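Local structure of DnaD domain protein (Enterococcus faecalis, 2I5U) at residues Asp25-Asp30 / Asp69-Gly74. The protein is of unknown function but probably takes part in the initiation of DNA replication. Sequence-based numbering, arbitrary orientation. Where two conformers were deposited one is given.
Sequences DYWISD and DWEQRG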
ATOM      1  N   ASP A  25       1.127  -6.483  -4.349  1.00 18.09           N
ATOM      2  CA  ASP A  25       1.677  -6.682  -5.707  1.00 19.42           C
ATOM      3  C   ASP A  25       0.639  -6.285  -6.744  1.00 20.00           C
ATOM      4  O   ASP A  25       0.952  -5.627  -7.751  1.00 20.60           O
ATOM      5  CB  ASP A  25       2.058  -8.147  -5.964  1.00 19.73           C
ATOM      6  CG  ASP A  25       3.368  -8.551  -5.337  1.00 23.46           C
ATOM      7  OD1 ASP A  25       4.174  -7.666  -5.022  1.00 27.53           O
ATOM      8  OD2 ASP A  25       3.603  -9.788  -5.208  1.00 27.80           O
ATOM      9  N   TYR A  26      -0.598  -6.680  -6.496  1.00 19.42           N
ATOM     10  CA  TYR A  26      -1.701  -6.383  -7.399  1.00 20.41           C
ATOM     11  C   TYR A  26      -1.997  -4.885  -7.402  1.00 19.53           C
ATOM     12  O   TYR A  26      -2.295  -4.315  -8.445  1.00 20.02           O
ATOM     13  CB  TYR A  26      -2.937  -7.204  -7.042  1.00 21.63           C
ATOM     14  CG  TYR A  26      -3.760  -7.504  -8.238  1.00 25.10           C
ATOM     15  CD1 TYR A  26      -3.436  -8.573  -9.078  1.00 26.53           C
ATOM     16  CD2 TYR A  26      -4.806  -6.671  -8.602  1.00 26.12           C
ATOM     17  CE1 TYR A  26      -4.165  -8.825 -10.211  1.00 27.82           C
ATOM     18  CE2 TYR A  26      -5.549  -6.928  -9.737  1.00 26.47           C
ATOM     19  CZ  TYR A  26      -5.215  -8.004 -10.532  1.00 27.83           C
ATOM     20  OH  TYR A  26      -5.916  -8.264 -11.677  1.00 27.82           O
ATOM     21  N   TRP A  27      -1.846  -4.225  -6.252  1.00 19.21           N
ATOM     22  CA  TRP A  27      -2.051  -2.779  -6.174  1.00 19.37           C
ATOM     23  C   TRP A  27      -1.004  -2.040  -6.981  1.00 20.09           C
ATOM     24  O   TRP A  27      -1.321  -1.066  -7.659  1.00 20.05           O
ATOM     25  CB  TRP A  27      -2.012  -2.293  -4.717  1.00 19.38           C
ATOM     26  CG  TRP A  27      -3.363  -2.198  -4.104  1.00 18.91           C
ATOM     27  CD1 TRP A  27      -3.854  -2.909  -3.032  1.00 19.86           C
ATOM     28  CD2 TRP A  27      -4.394  -1.321  -4.510  1.00 20.00           C
ATOM     29  NE1 TRP A  27      -5.137  -2.522  -2.769  1.00 18.68           N
ATOM     30  CE2 TRP A  27      -5.498  -1.550  -3.668  1.00 18.32           C
ATOM     31  CE3 TRP A  27      -4.509  -0.378  -5.541  1.00 19.19           C
ATOM     32  CZ2 TRP A  27      -6.706  -0.856  -3.815  1.00 20.04           C
ATOM     33  CZ3 TRP A  27      -5.697   0.321  -5.682  1.00 20.03           C
ATOM     34  CH2 TRP A  27      -6.788   0.067  -4.826  1.00 19.89           C
ATOM     35  N   ILE A  28       0.241  -2.493  -6.914  1.00 20.68           N
ATOM     36  CA  ILE A  28       1.304  -1.886  -7.712  1.00 21.12           C
ATOM     37  C   ILE A  28       0.956  -2.003  -9.201  1.00 21.09           C
ATOM     38  O   ILE A  28       1.069  -1.014  -9.958  1.00 21.49           O
ATOM     39  CB  ILE A  28       2.692  -2.518  -7.408  1.00 20.98           C
ATOM     40  CG1 ILE A  28       3.153  -2.121  -6.004  1.00 21.07           C
ATOM     41  CG2 ILE A  28       3.727  -2.086  -8.453  1.00 20.64           C
ATOM     42  CD1 ILE A  28       4.340  -2.914  -5.514  1.00 22.04           C
ATOM     43  N   SER A  29       0.509  -3.188  -9.615  0.50 21.32           N
ATOM     44  CA  SER A  29       0.088  -3.414 -11.003  0.50 21.67           C
ATOM     45  C   SER A  29      -1.065  -2.495 -11.401  1.00 21.23           C
ATOM     46  O   SER A  29      -1.092  -1.962 -12.535  1.00 20.73           O
ATOM     47  CB  SER A  29      -0.315  -4.870 -11.198  1.00 22.58           C
ATOM     48  OG  SER A  29       0.831  -5.707 -11.188  0.50 25.78           O
ATOM     49  N   ASP A  30      -2.018  -2.302 -10.492  1.00 20.39           N
ATOM     50  CA  ASP A  30      -3.194  -1.498 -10.790  1.00 21.49           C
ATOM     51  C   ASP A  30      -2.849  -0.018 -10.941  1.00 21.62           C
ATOM     52  O   ASP A  30      -3.377   0.658 -11.829  1.00 20.70           O
ATOM     53  CB  ASP A  30      -4.312  -1.728  -9.766  1.00 21.80           C
ATOM     54  CG  ASP A  30      -5.108  -3.003 -10.039  1.00 24.41           C
ATOM     55  OD1 ASP A  30      -4.943  -3.624 -11.117  1.00 27.63           O
ATOM     56  OD2 ASP A  30      -5.913  -3.378  -9.174  1.00 27.19           O
ATOM     57  N   ASP A  69      -9.450   4.978  -3.196  0.50 21.49           N
ATOM     58  CA  ASP A  69      -9.704   6.401  -3.423  0.50 22.13           C
ATOM     59  C   ASP A  69      -8.685   6.943  -4.402  0.50 22.46           C
ATOM     60  O   ASP A  69      -9.032   7.474  -5.456  0.50 22.62           O
ATOM     61  CB  ASP A  69      -9.589   7.208  -2.124  0.50 21.95           C
ATOM     62  CG  ASP A  69     -10.718   6.951  -1.169  0.50 23.00           C
ATOM     63  OD1 ASP A  69     -11.810   6.565  -1.616  0.50 23.06           O
ATOM     64  OD2 ASP A  69     -10.519   7.162   0.044  0.50 25.12           O
ATOM     65  N   TRP A  70      -7.417   6.771  -4.054  1.00 22.41           N
ATOM     66  CA  TRP A  70      -6.333   7.321  -4.845  1.00 22.32           C
ATOM     67  C   TRP A  70      -6.344   6.786  -6.276  1.00 22.57           C
ATOM     68  O   TRP A  70      -6.091   7.536  -7.233  1.00 22.55           O
ATOM     69  CB  TRP A  70      -4.997   7.011  -4.156  1.00 21.94           C
ATOM     70  CG  TRP A  70      -4.832   7.720  -2.832  1.00 21.21           C
ATOM     71  CD1 TRP A  70      -5.653   8.668  -2.299  1.00 21.92           C
ATOM     72  CD2 TRP A  70      -3.761   7.546  -1.891  1.00 21.09           C
ATOM     73  NE1 TRP A  70      -5.182   9.078  -1.083  1.00 21.71           N
ATOM     74  CE2 TRP A  70      -4.015   8.410  -0.807  1.00 20.90           C
ATOM     75  CE3 TRP A  70      -2.623   6.731  -1.856  1.00 20.82           C
ATOM     76  CZ2 TRP A  70      -3.150   8.519   0.292  1.00 21.16           C
ATOM     77  CZ3 TRP A  70      -1.762   6.829  -0.749  1.00 20.42           C
ATOM     78  CH2 TRP A  70      -2.036   7.708   0.304  1.00 21.03           C
ATOM     79  N   GLU A  71      -6.672   5.510  -6.429  1.00 22.62           N
ATOM     80  CA  GLU A  71      -6.677   4.868  -7.745  1.00 23.09           C
ATOM     81  C   GLU A  71      -7.763   5.445  -8.642  1.00 24.09           C
ATOM     82  O   GLU A  71      -7.501   5.773  -9.813  1.00 22.66           O
ATOM     83  CB  GLU A  71      -6.890   3.362  -7.603  1.00 23.06           C
ATOM     84  CG  GLU A  71      -7.000   2.634  -8.942  1.00 22.75           C
ATOM     85  CD  GLU A  71      -7.519   1.228  -8.804  1.00 22.84           C
ATOM     86  OE1 GLU A  71      -8.349   0.972  -7.898  1.00 22.11           O
ATOM     87  OE2 GLU A  71      -7.117   0.358  -9.627  1.00 25.14           O
ATOM     88  N   GLN A  72      -8.974   5.580  -8.107  1.00 24.55           N
ATOM     89  CA  GLN A  72     -10.083   6.138  -8.890  1.00 25.48           C
ATOM     90  C   GLN A  72      -9.842   7.602  -9.259  1.00 26.07           C
ATOM     91  O   GLN A  72     -10.224   8.044 -10.357  1.00 24.97           O
ATOM     92  CB  GLN A  72     -11.429   5.962  -8.164  1.00 25.60           C
ATOM     93  CG  GLN A  72     -11.565   6.669  -6.824  1.00 26.75           C
ATOM     94  CD  GLN A  72     -12.090   8.084  -6.930  1.00 28.80           C
ATOM     95  OE1 GLN A  72     -12.539   8.523  -8.000  1.00 24.89           O
ATOM     96  NE2 GLN A  72     -12.057   8.811  -5.805  1.00 29.06           N
ATOM     97  N   ARG A  73      -9.219   8.357  -8.358  1.00 26.91           N
ATOM     98  CA  ARG A  73      -8.888   9.767  -8.640  1.00 28.64           C
ATOM     99  C   ARG A  73      -7.769   9.872  -9.677  1.00 29.06           C
ATOM    100  O   ARG A  73      -7.618  10.907 -10.334  1.00 29.64           O
ATOM    101  CB  ARG A  73      -8.487  10.510  -7.355  1.00 28.57           C
ATOM    102  CG  ARG A  73      -9.615  10.631  -6.320  1.00 30.03           C
ATOM    103  CD  ARG A  73      -9.510  11.910  -5.488  1.00 31.60           C
ATOM    104  NE  ARG A  73      -9.759  11.700  -4.053  1.00 34.54           N
ATOM    105  CZ  ARG A  73      -9.686  12.664  -3.126  1.00 35.48           C
ATOM    106  NH1 ARG A  73      -9.917  12.380  -1.843  1.00 36.12           N
ATOM    107  NH2 ARG A  73      -9.375  13.909  -3.474  1.00 36.08           N
ATOM    108  N   GLY A  74      -6.998   8.795  -9.826  1.00 30.20           N
ATOM    109  CA  GLY A  74      -5.923   8.726 -10.800  1.00 31.12           C
ATOM    110  C   GLY A  74      -4.624   9.285 -10.266  1.00 32.64           C
ATOM    111  O   GLY A  74      -3.782   9.755 -11.037  1.00 33.29           O
TER
HETATM  112  O   HOH W   1      -5.997   0.442 -12.012  1.00 29.49           O
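Glu71 reaches from the C-terminal end of helix 60-73, in the last turn before the Schellman motif at Gly74, to Trp27 and Asp30 on helix 18-32, making a small, partly buried helix-to-helix contact in this all-helical DnaD domain. It is a worked example of how a single carboxylate can lie between an aromatic ring, a second acid and a water. The side chain of Glu71 runs out with CG anti to the backbone N (chi1 176°) and stays extended beyond it, which carries the carboxylate across the gap between the helices. On the way, Glu71 CB lies in the plane of the Trp27 ring at its edge, 3.8 Å from Trp27 CZ3. Farther out, Glu71 OE1 comes within 3.5 Å of Trp27 CZ3, with the carboxylate turned 61° from the ring plane. The indole itself is buried against Leu67 and Lys68 of helix 60-73, and its NE1 makes weak hydrogen bonds to Tyr60 OH and Asn64 OD1, which give the buried N-H polar partners within the helix it packs on.

The other oxygen, Glu71 OE2, faces Asp30, 3.5 Å from Asp30 CB. The two carboxylates are turned only 22° from one another, and Asp30 OD2 stands 4.0 Å from Glu71 OE2. No direct hydrogen bond joins the segments; instead one water donates to both Glu71 OE2 and the backbone O of Asp30, each at 2.6 Å.

With two acids this close, the proximity is probably unfavourable electrostatically and could raise the proton affinity of one of them. The water, donating to Glu71 OE2 and to the backbone O of Asp30, probably offsets part of that cost on the Glu71 side and links the two helices through a bridge of solvent rather than through a direct hydrogen bond.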